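Local coordinates for lipoprotein (Streptococcus pneumoniae, PDB 3CX3) that probably captures zinc at the cell surface, as the metal-binding lipoprotein component of an ABC-type uptake system, at residues Met23-Asn32 with His146-Phe157; Val227-Asn235 with Val250-Ser260. All blocks are in the same frame, centred on the assembly; numbering follows the deposited sequence.

Contact 1: Met23-Asn32 with His146-Phe157; sequences MVKEVSGDLN and HKETYQKNAQAF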
loop_
_atom_site.group_PDB
_atom_site.type_symbol
_atom_site.label_atom_id
_atom_site.label_comp_id
_atom_site.label_asym_id
_atom_site.label_seq_id
_atom_site.Cartn_x
_atom_site.Cartn_y
_atom_site.Cartn_z
HETATM N N MSE A 23 -5.995 -3.077 -7.740
HETATM C CA MSE A 23 -5.072 -3.597 -8.714
HETATM C C MSE A 23 -5.601 -4.878 -9.359
HETATM O O MSE A 23 -5.258 -5.182 -10.497
HETATM C CB MSE A 23 -3.739 -3.857 -8.036
HETATM C CG MSE A 23 -2.583 -3.283 -8.759
HETATM SE SE MSE A 23 -1.001 -3.075 -7.635
HETATM C CE MSE A 23 0.205 -2.752 -9.063
ATOM N N VAL A 24 -6.421 -5.639 -8.636
ATOM C CA VAL A 24 -7.063 -6.810 -9.238
ATOM C C VAL A 24 -8.183 -6.337 -10.159
ATOM O O VAL A 24 -8.328 -6.829 -11.284
ATOM C CB VAL A 24 -7.624 -7.797 -8.200
ATOM C CG1 VAL A 24 -8.032 -9.077 -8.884
ATOM C CG2 VAL A 24 -6.599 -8.106 -7.150
ATOM N N LYS A 25 -8.946 -5.361 -9.673
ATOM C CA LYS A 25 -10.005 -4.709 -10.431
ATOM C C LYS A 25 -9.512 -4.033 -11.710
ATOM O O LYS A 25 -10.189 -4.052 -12.738
ATOM C CB LYS A 25 -10.742 -3.698 -9.545
ATOM C CG LYS A 25 -12.008 -4.240 -8.900
ATOM C CD LYS A 25 -12.942 -3.119 -8.458
ATOM C CE LYS A 25 -14.405 -3.577 -8.459
ATOM N NZ LYS A 25 -15.035 -3.551 -9.820
ATOM N N GLU A 26 -8.333 -3.429 -11.651
ATOM C CA GLU A 26 -7.733 -2.841 -12.846
ATOM C C GLU A 26 -7.250 -3.911 -13.818
ATOM O O GLU A 26 -7.303 -3.703 -15.031
ATOM C CB GLU A 26 -6.614 -1.864 -12.490
ATOM C CG GLU A 26 -6.967 -0.431 -12.835
ATOM C CD GLU A 26 -6.750 0.545 -11.693
ATOM O OE1 GLU A 26 -5.828 1.377 -11.793
ATOM O OE2 GLU A 26 -7.517 0.495 -10.706
ATOM N N VAL A 27 -6.806 -5.051 -13.291
ATOM C CA VAL A 27 -6.330 -6.132 -14.142
ATOM C C VAL A 27 -7.485 -6.885 -14.796
ATOM O O VAL A 27 -7.345 -7.394 -15.908
ATOM C CB VAL A 27 -5.362 -7.095 -13.393
ATOM C CG1 VAL A 27 -5.116 -8.373 -14.191
ATOM C CG2 VAL A 27 -4.019 -6.391 -13.104
ATOM N N SER A 28 -8.625 -6.936 -14.107
ATOM C CA SER A 28 -9.789 -7.689 -14.572
ATOM C C SER A 28 -10.722 -6.887 -15.501
ATOM O O SER A 28 -11.456 -7.469 -16.314
ATOM C CB SER A 28 -10.570 -8.243 -13.376
ATOM O OG SER A 28 -9.914 -9.372 -12.820
ATOM N N GLY A 29 -10.679 -5.560 -15.379
ATOM C CA GLY A 29 -11.553 -4.676 -16.141
ATOM C C GLY A 29 -13.004 -4.812 -15.706
ATOM O O GLY A 29 -13.426 -4.186 -14.725
ATOM N N ASP A 30 -13.749 -5.647 -16.433
ATOM C CA ASP A 30 -15.176 -5.874 -16.188
ATOM C C ASP A 30 -15.517 -7.358 -16.004
ATOM O O ASP A 30 -16.689 -7.731 -15.934
ATOM C CB ASP A 30 -16.007 -5.281 -17.338
ATOM C CG ASP A 30 -15.582 -5.796 -18.721
ATOM O OD1 ASP A 30 -14.662 -6.645 -18.819
ATOM O OD2 ASP A 30 -16.177 -5.337 -19.720
ATOM N N LEU A 31 -14.484 -8.188 -15.909
ATOM C CA LEU A 31 -14.630 -9.643 -15.968
ATOM C C LEU A 31 -15.149 -10.377 -14.737
ATOM O O LEU A 31 -16.035 -11.226 -14.857
ATOM C CB LEU A 31 -13.310 -10.275 -16.373
ATOM C CG LEU A 31 -12.997 -10.246 -17.855
ATOM C CD1 LEU A 31 -11.695 -10.977 -18.041
ATOM C CD2 LEU A 31 -14.120 -10.894 -18.657
ATOM N N ASN A 32 -14.589 -10.082 -13.570
ATOM C CA ASN A 32 -14.845 -10.909 -12.404
ATOM C C ASN A 32 -15.608 -10.197 -11.287
ATOM O O ASN A 32 -15.759 -8.982 -11.312
ATOM C CB ASN A 32 -13.523 -11.493 -11.890
ATOM C CG ASN A 32 -12.721 -12.205 -12.981
ATOM O OD1 ASN A 32 -13.005 -13.349 -13.331
ATOM N ND2 ASN A 32 -11.703 -11.531 -13.509
ATOM N N HIS A 146 -8.875 -15.914 -20.171
ATOM C CA HIS A 146 -8.859 -14.460 -20.197
ATOM C C HIS A 146 -7.472 -13.826 -20.103
ATOM O O HIS A 146 -7.348 -12.634 -19.802
ATOM C CB HIS A 146 -9.827 -13.926 -19.142
ATOM C CG HIS A 146 -11.251 -14.310 -19.404
ATOM N ND1 HIS A 146 -11.749 -15.562 -19.115
ATOM C CD2 HIS A 146 -12.277 -13.618 -19.960
ATOM C CE1 HIS A 146 -13.022 -15.622 -19.476
ATOM N NE2 HIS A 146 -13.367 -14.453 -19.983
ATOM N N LYS A 147 -6.446 -14.622 -20.424
ATOM C CA LYS A 147 -5.035 -14.208 -20.380
ATOM C C LYS A 147 -4.797 -12.915 -21.137
ATOM O O LYS A 147 -3.947 -12.110 -20.760
ATOM C CB LYS A 147 -4.129 -15.307 -20.945
ATOM C CG LYS A 147 -2.697 -14.849 -21.253
ATOM C CD LYS A 147 -1.777 -16.017 -21.593
ATOM C CE LYS A 147 -0.321 -15.573 -21.781
ATOM N NZ LYS A 147 0.089 -15.494 -23.222
ATOM N N GLU A 148 -5.560 -12.731 -22.205
ATOM C CA GLU A 148 -5.441 -11.556 -23.052
ATOM C C GLU A 148 -5.851 -10.304 -22.307
ATOM O O GLU A 148 -5.138 -9.307 -22.330
ATOM C CB GLU A 148 -6.303 -11.726 -24.299
ATOM C CG GLU A 148 -5.617 -12.450 -25.429
ATOM C CD GLU A 148 -5.058 -13.808 -25.037
ATOM O OE1 GLU A 148 -5.859 -14.706 -24.663
ATOM O OE2 GLU A 148 -3.811 -13.965 -25.117
ATOM N N THR A 149 -6.993 -10.376 -21.636
ATOM C CA THR A 149 -7.557 -9.236 -20.928
ATOM C C THR A 149 -6.669 -8.794 -19.769
ATOM O O THR A 149 -6.477 -7.590 -19.562
ATOM C CB THR A 149 -8.992 -9.534 -20.455
ATOM O OG1 THR A 149 -9.802 -9.853 -21.595
ATOM C CG2 THR A 149 -9.604 -8.329 -19.722
ATOM N N TYR A 150 -6.106 -9.771 -19.046
ATOM C CA TYR A 150 -5.276 -9.514 -17.878
ATOM C C TYR A 150 -3.958 -8.888 -18.270
ATOM O O TYR A 150 -3.578 -7.849 -17.720
ATOM C CB TYR A 150 -5.016 -10.792 -17.059
ATOM C CG TYR A 150 -6.255 -11.503 -16.545
ATOM C CD1 TYR A 150 -6.412 -12.876 -16.720
ATOM C CD2 TYR A 150 -7.271 -10.803 -15.900
ATOM C CE1 TYR A 150 -7.541 -13.528 -16.272
ATOM C CE2 TYR A 150 -8.418 -11.451 -15.451
ATOM C CZ TYR A 150 -8.539 -12.808 -15.638
ATOM O OH TYR A 150 -9.661 -13.449 -15.182
ATOM N N GLN A 151 -3.258 -9.511 -19.214
ATOM C CA GLN A 151 -1.939 -9.032 -19.623
ATOM C C GLN A 151 -1.943 -7.619 -20.239
ATOM O O GLN A 151 -0.934 -6.906 -20.159
ATOM C CB GLN A 151 -1.257 -10.030 -20.562
ATOM C CG GLN A 151 -1.065 -11.426 -19.972
ATOM C CD GLN A 151 -0.221 -11.450 -18.702
ATOM O OE1 GLN A 151 0.869 -10.894 -18.660
ATOM N NE2 GLN A 151 -0.721 -12.116 -17.668
ATOM N N LYS A 152 -3.062 -7.210 -20.835
ATOM C CA LYS A 152 -3.147 -5.864 -21.413
ATOM C C LYS A 152 -3.622 -4.802 -20.395
ATOM O O LYS A 152 -3.149 -3.658 -20.404
ATOM C CB LYS A 152 -3.961 -5.853 -22.722
ATOM C CG LYS A 152 -3.817 -4.547 -23.541
ATOM C CD LYS A 152 -3.571 -4.788 -25.058
ATOM C CE LYS A 152 -2.092 -4.619 -25.476
ATOM N NZ LYS A 152 -1.139 -5.411 -24.634
ATOM N N ASN A 153 -4.533 -5.187 -19.507
ATOM C CA ASN A 153 -4.906 -4.323 -18.394
ATOM C C ASN A 153 -3.713 -3.969 -17.513
ATOM O O ASN A 153 -3.463 -2.788 -17.237
ATOM C CB ASN A 153 -6.012 -4.962 -17.566
ATOM C CG ASN A 153 -7.338 -4.941 -18.273
ATOM O OD1 ASN A 153 -7.444 -4.435 -19.380
ATOM N ND2 ASN A 153 -8.359 -5.491 -17.640
ATOM N N ALA A 154 -2.984 -4.999 -17.086
ATOM C CA ALA A 154 -1.698 -4.836 -16.403
ATOM C C ALA A 154 -0.702 -3.995 -17.203
ATOM O O ALA A 154 -0.004 -3.149 -16.639
ATOM C CB ALA A 154 -1.105 -6.186 -16.105
ATOM N N GLN A 155 -0.661 -4.226 -18.515
ATOM C CA GLN A 155 0.278 -3.579 -19.424
ATOM C C GLN A 155 0.125 -2.073 -19.509
ATOM O O GLN A 155 1.121 -1.323 -19.518
ATOM C CB GLN A 155 0.150 -4.181 -20.818
ATOM C CG GLN A 155 1.489 -4.385 -21.479
ATOM C CD GLN A 155 2.558 -4.736 -20.461
ATOM O OE1 GLN A 155 3.454 -3.932 -20.190
ATOM N NE2 GLN A 155 2.443 -5.922 -19.856
ATOM N N ALA A 156 -1.129 -1.638 -19.598
ATOM C CA ALA A 156 -1.453 -0.229 -19.530
ATOM C C ALA A 156 -1.010 0.270 -18.173
ATOM O O ALA A 156 -0.373 1.320 -18.071
ATOM C CB ALA A 156 -2.953 -0.011 -19.696
ATOM N N PHE A 157 -1.332 -0.494 -17.130
ATOM C CA PHE A 157 -1.111 -0.039 -15.773
ATOM C C PHE A 157 0.373 0.289 -15.638
ATOM O O PHE A 157 0.740 1.447 -15.399
ATOM C CB PHE A 157 -1.593 -1.093 -14.771
ATOM C CG PHE A 157 -1.487 -0.682 -13.323
ATOM C CD1 PHE A 157 -2.583 -0.116 -12.661
ATOM C CD2 PHE A 157 -0.312 -0.893 -12.612
ATOM C CE1 PHE A 157 -2.503 0.239 -11.320
ATOM C CE2 PHE A 157 -0.206 -0.539 -11.269
ATOM C CZ PHE A 157 -1.301 0.022 -10.612
#

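Contact 2: Val227-Asn235 with Val250-Ser260; sequences VKTIFTESN and VGLKTLNPLES. With ZN (zinc ion), chain E.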
loop_
_atom_site.group_PDB
_atom_site.type_symbol
_atom_site.label_atom_id
_atom_site.label_comp_id
_atom_site.label_asym_id
_atom_site.label_seq_id
_atom_site.Cartn_x
_atom_site.Cartn_y
_atom_site.Cartn_z
ATOM N N VAL A 227 11.971 20.882 9.114
ATOM C CA VAL A 227 10.766 20.318 8.482
ATOM C C VAL A 227 9.554 21.080 8.986
ATOM O O VAL A 227 9.504 21.467 10.156
ATOM C CB VAL A 227 10.599 18.785 8.765
ATOM C CG1 VAL A 227 9.285 18.259 8.191
ATOM C CG2 VAL A 227 11.799 17.985 8.211
ATOM N N LYS A 228 8.580 21.266 8.105
ATOM C CA LYS A 228 7.579 22.313 8.257
ATOM C C LYS A 228 6.194 21.723 8.407
ATOM O O LYS A 228 5.326 22.303 9.054
ATOM C CB LYS A 228 7.607 23.219 7.026
ATOM C CG LYS A 228 8.907 24.016 6.847
ATOM C CD LYS A 228 8.910 24.815 5.523
ATOM C CE LYS A 228 9.876 26.041 5.599
ATOM N NZ LYS A 228 10.040 26.704 4.234
ATOM N N THR A 229 6.001 20.557 7.800
ATOM C CA THR A 229 4.728 19.870 7.799
ATOM C C THR A 229 4.975 18.448 8.278
ATOM O O THR A 229 5.856 17.766 7.771
ATOM C CB THR A 229 4.113 19.861 6.364
ATOM O OG1 THR A 229 3.852 21.208 5.939
ATOM C CG2 THR A 229 2.829 19.064 6.310
ATOM N N ILE A 230 4.221 18.020 9.282
ATOM C CA ILE A 230 4.136 16.604 9.570
ATOM C C ILE A 230 2.936 16.096 8.769
ATOM O O ILE A 230 1.883 16.743 8.739
ATOM C CB ILE A 230 4.060 16.289 11.095
ATOM C CG1 ILE A 230 3.073 17.209 11.813
ATOM C CG2 ILE A 230 5.445 16.432 11.749
ATOM C CD1 ILE A 230 2.901 16.888 13.284
ATOM N N PHE A 231 3.119 14.986 8.063
ATOM C CA PHE A 231 2.054 14.422 7.250
ATOM C C PHE A 231 1.266 13.342 8.008
ATOM O O PHE A 231 1.750 12.227 8.204
ATOM C CB PHE A 231 2.609 13.847 5.942
ATOM C CG PHE A 231 3.115 14.879 4.974
ATOM C CD1 PHE A 231 2.226 15.685 4.256
ATOM C CD2 PHE A 231 4.487 15.030 4.751
ATOM C CE1 PHE A 231 2.700 16.640 3.329
ATOM C CE2 PHE A 231 4.980 15.986 3.835
ATOM C CZ PHE A 231 4.080 16.785 3.118
ATOM N N THR A 232 0.049 13.681 8.435
ATOM C CA THR A 232 -0.830 12.705 9.063
ATOM C C THR A 232 -1.692 12.022 8.028
ATOM O O THR A 232 -1.605 12.328 6.846
ATOM C CB THR A 232 -1.760 13.337 10.118
ATOM O OG1 THR A 232 -2.360 14.530 9.596
ATOM C CG2 THR A 232 -0.998 13.654 11.379
ATOM N N GLU A 233 -2.499 11.071 8.487
ATOM C CA GLU A 233 -3.623 10.556 7.716
ATOM C C GLU A 233 -4.924 11.037 8.355
ATOM O O GLU A 233 -4.916 11.780 9.339
ATOM C CB GLU A 233 -3.615 9.029 7.683
ATOM C CG GLU A 233 -2.271 8.382 7.374
ATOM C CD GLU A 233 -2.036 7.145 8.232
ATOM O OE1 GLU A 233 -2.944 6.812 9.028
ATOM O OE2 GLU A 233 -0.957 6.512 8.127
ATOM N N SER A 234 -6.047 10.627 7.778
ATOM C CA SER A 234 -7.342 10.795 8.435
ATOM C C SER A 234 -7.321 9.841 9.613
ATOM O O SER A 234 -7.231 10.269 10.770
ATOM C CB SER A 234 -8.496 10.438 7.493
ATOM O OG SER A 234 -9.676 10.161 8.238
ATOM N N ASN A 235 -7.413 8.548 9.272
ATOM C CA ASN A 235 -7.083 7.409 10.128
ATOM C C ASN A 235 -6.588 7.895 11.480
ATOM O O ASN A 235 -5.376 7.947 11.742
ATOM C CB ASN A 235 -6.055 6.502 9.422
ATOM C CG ASN A 235 -6.396 6.248 7.925
ATOM O OD1 ASN A 235 -5.499 6.090 7.083
ATOM N ND2 ASN A 235 -7.693 6.204 7.604
ATOM N N VAL A 250 5.668 23.546 13.909
ATOM C CA VAL A 250 4.358 23.877 13.330
ATOM C C VAL A 250 4.001 22.942 12.150
ATOM O O VAL A 250 4.827 22.129 11.723
ATOM C CB VAL A 250 4.302 25.371 12.833
ATOM C CG1 VAL A 250 4.699 26.355 13.931
ATOM C CG2 VAL A 250 5.173 25.589 11.587
ATOM N N GLY A 251 2.766 23.054 11.652
ATOM C CA GLY A 251 2.380 22.529 10.334
ATOM C C GLY A 251 1.916 21.087 10.206
ATOM O O GLY A 251 2.692 20.162 10.437
ATOM N N LEU A 252 0.656 20.907 9.796
ATOM C CA LEU A 252 0.038 19.582 9.597
ATOM C C LEU A 252 -0.678 19.413 8.251
ATOM O O LEU A 252 -1.588 20.172 7.923
ATOM C CB LEU A 252 -0.965 19.275 10.717
ATOM C CG LEU A 252 -0.683 18.152 11.722
ATOM C CD1 LEU A 252 -1.849 18.002 12.679
ATOM C CD2 LEU A 252 -0.433 16.851 11.003
ATOM N N LYS A 253 -0.262 18.406 7.484
ATOM C CA LYS A 253 -0.965 17.996 6.258
ATOM C C LYS A 253 -1.080 16.482 6.164
ATOM O O LYS A 253 -0.217 15.761 6.639
ATOM C CB LYS A 253 -0.302 18.552 4.995
ATOM C CG LYS A 253 -0.636 20.002 4.746
ATOM C CD LYS A 253 -0.644 20.328 3.264
ATOM C CE LYS A 253 0.768 20.470 2.718
ATOM N NZ LYS A 253 0.808 21.321 1.483
ATOM N N THR A 254 -2.164 16.025 5.549
ATOM C CA THR A 254 -2.458 14.606 5.449
ATOM C C THR A 254 -1.967 14.009 4.141
ATOM O O THR A 254 -2.147 14.604 3.086
ATOM C CB THR A 254 -3.966 14.312 5.665
ATOM O OG1 THR A 254 -4.322 13.078 5.025
ATOM C CG2 THR A 254 -4.807 15.413 5.100
ATOM N N LEU A 255 -1.356 12.824 4.240
ATOM C CA LEU A 255 -0.727 12.127 3.117
ATOM C C LEU A 255 -1.170 10.651 3.168
ATOM O O LEU A 255 -0.917 9.979 4.172
ATOM C CB LEU A 255 0.780 12.209 3.314
ATOM C CG LEU A 255 1.903 12.501 2.305
ATOM C CD1 LEU A 255 2.988 11.522 2.614
ATOM C CD2 LEU A 255 1.525 12.458 0.810
ATOM N N ASN A 256 -1.811 10.147 2.108
ATOM C CA ASN A 256 -2.389 8.784 2.091
ATOM C C ASN A 256 -1.405 7.653 1.695
ATOM O O ASN A 256 -0.854 7.645 0.579
ATOM C CB ASN A 256 -3.589 8.714 1.149
ATOM C CG ASN A 256 -4.765 7.923 1.718
ATOM O OD1 ASN A 256 -5.922 8.381 1.645
ATOM N ND2 ASN A 256 -4.498 6.735 2.241
ATOM N N PRO A 257 -1.209 6.686 2.604
ATOM C CA PRO A 257 -0.388 5.520 2.297
ATOM C C PRO A 257 -1.223 4.439 1.578
ATOM O O PRO A 257 -0.710 3.326 1.316
ATOM C CB PRO A 257 0.067 5.047 3.674
ATOM C CG PRO A 257 -0.983 5.467 4.639
ATOM C CD PRO A 257 -1.747 6.644 3.987
ATOM N N LEU A 258 -2.481 4.783 1.265
ATOM C CA LEU A 258 -3.438 3.940 0.540
ATOM C C LEU A 258 -3.812 2.612 1.196
ATOM O O LEU A 258 -4.268 1.686 0.545
ATOM C CB LEU A 258 -3.021 3.738 -0.916
ATOM C CG LEU A 258 -2.596 4.991 -1.684
ATOM C CD1 LEU A 258 -1.877 4.603 -2.984
ATOM C CD2 LEU A 258 -3.742 5.956 -1.969
ATOM N N GLU A 259 -3.651 2.546 2.503
ATOM C CA GLU A 259 -4.018 1.370 3.262
ATOM C C GLU A 259 -5.531 1.241 3.455
ATOM O O GLU A 259 -6.077 0.135 3.399
ATOM C CB GLU A 259 -3.275 1.380 4.587
ATOM C CG GLU A 259 -1.816 0.971 4.464
ATOM C CD GLU A 259 -1.012 1.433 5.638
ATOM O OE1 GLU A 259 -1.571 1.478 6.749
ATOM O OE2 GLU A 259 0.169 1.783 5.448
ATOM N N SER A 260 -6.192 2.372 3.706
ATOM C CA SER A 260 -7.640 2.485 3.549
ATOM C C SER A 260 -7.906 2.903 2.111
ATOM O O SER A 260 -6.990 3.317 1.382
ATOM C CB SER A 260 -8.197 3.560 4.483
ATOM O OG SER A 260 -7.890 3.281 5.840
HETATM ZN ZN ZN E . 1.532 0.783 6.655
HETATM O O HOH W 1 0.493 10.343 6.327
#

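Contact 1: Met23-Asn32 with His146-Phe157
Val27 packs against Tyr150 and Ala154 where helix 18-28 meets the long helix 147-173, the connecting helix that runs from one lobe to the other in metal-binding proteins of this family. The N-to-C directions of the short helical segments lie 120° apart, with axes 8.0 Å apart at closest approach, and illustrate how a short helix can seat on a long one through a few residues and its C-terminal turn. The dense part lies on the inner side. Val27 divides its branches: CG1, anti to the backbone N (chi1 168°), meets Tyr150 CD2 at 3.7 Å, while CG2 turns to Ala154 CB at 4.2 Å. A turn further along, Phe157 extends its ring toward Met23, built as selenomethionine, in an oblique Met-aromatic contact with SE 5.1 Å from the ring centroid. Glu26 OE1 comes to the edge of the same ring, 3.5 Å from Phe157 CE1; Ala132 and Tyr268 from neighbouring helices help enclose the buried Met23 and Phe157, while Glu26 stays partly exposed.

The other flank is more open. Exposed Gly29 ends the short helix with positive phi, and Asn153 ND2 gives a weak hydrogen bond of 2.8 Å to Val27 O there. Leu31 brings both methyls, CD1 and CD2, obliquely to His146 CD2, near Thr149, whose side chain approaches a bound sodium ion. The Asn32 amide joins the buried Tyr150 and Ser28: Tyr150 OH, hydrogen-bonded to Asp143, also accepts from Asn32 ND2 at 3.3 Å, the amide nearly coplanar with the ring, and the same ND2 donates to Ser28 OG at 2.9 Å.

Contact 2: Val227-Asn235 with Val250-Ser260
Phe231 and Leu255 are joined twice, once through a water and once through their side chains, near the end of a parallel strand pairing. The water sits 2.9 Å from Phe231 O and 2.6 Å from Leu255 O, oriented to donate to each, although more acceptors surround it than it has protons. Leu255 CG stands over one face of the Phe231 ring, 4.1 Å from the centroid in a CH-pi contact, and Thr229 CG2 covers the opposite face toward its rim, so the ring is held between two aliphatic groups.

Earlier in the pair, Ile230 N donates to Gly251 O at 2.9 Å, and Lys253 N returns a bond to Ile230 O at 3.0 Å. On the sheet face of Ile230, Leu252 and Thr232, the isoleucine carries CG1 between its backbone N and carbonyl carbon (chi1 45°), which sets that atom 3.6 Å from Leu252 CD2.

Past the strands both segments approach the zinc site. Glu233 crosses Pro257 at about a right angle, OE2 lying 3.6 Å from Pro257 CG; that oxygen also accepts from His184 ND1, a second-shell bond that orients a zinc ligand. Glu259 OE2 binds the zinc ion at 2.1 Å, alongside His44, His120 and His184. The two strands belong to a beta-alpha-beta unit, strand 230-232, helix 239-245 and strand 252-254, at the edge of the second parallel sheet, with the zinc site beyond the C-terminal ends of its strands.

In the fold
From the N terminus, strand 12-15 leads into helix 18-28, and contact 1 closes a loop of 113 residues that includes the remaining strands of the first parallel sheet and helix 125-142. Helix 147-173 then carries the chain to the second sheet. Contact 2 follows in series, neither nested in nor crossing contact 1, and closes a far shorter loop around helix 239-245. The two lie on opposite sides of the chain's centre, about 32 Å between centres and about 9 Å between nearest atoms. Helix 268-281, near the C terminus, touches both, so a late element bridges the connecting helix and the second sheet.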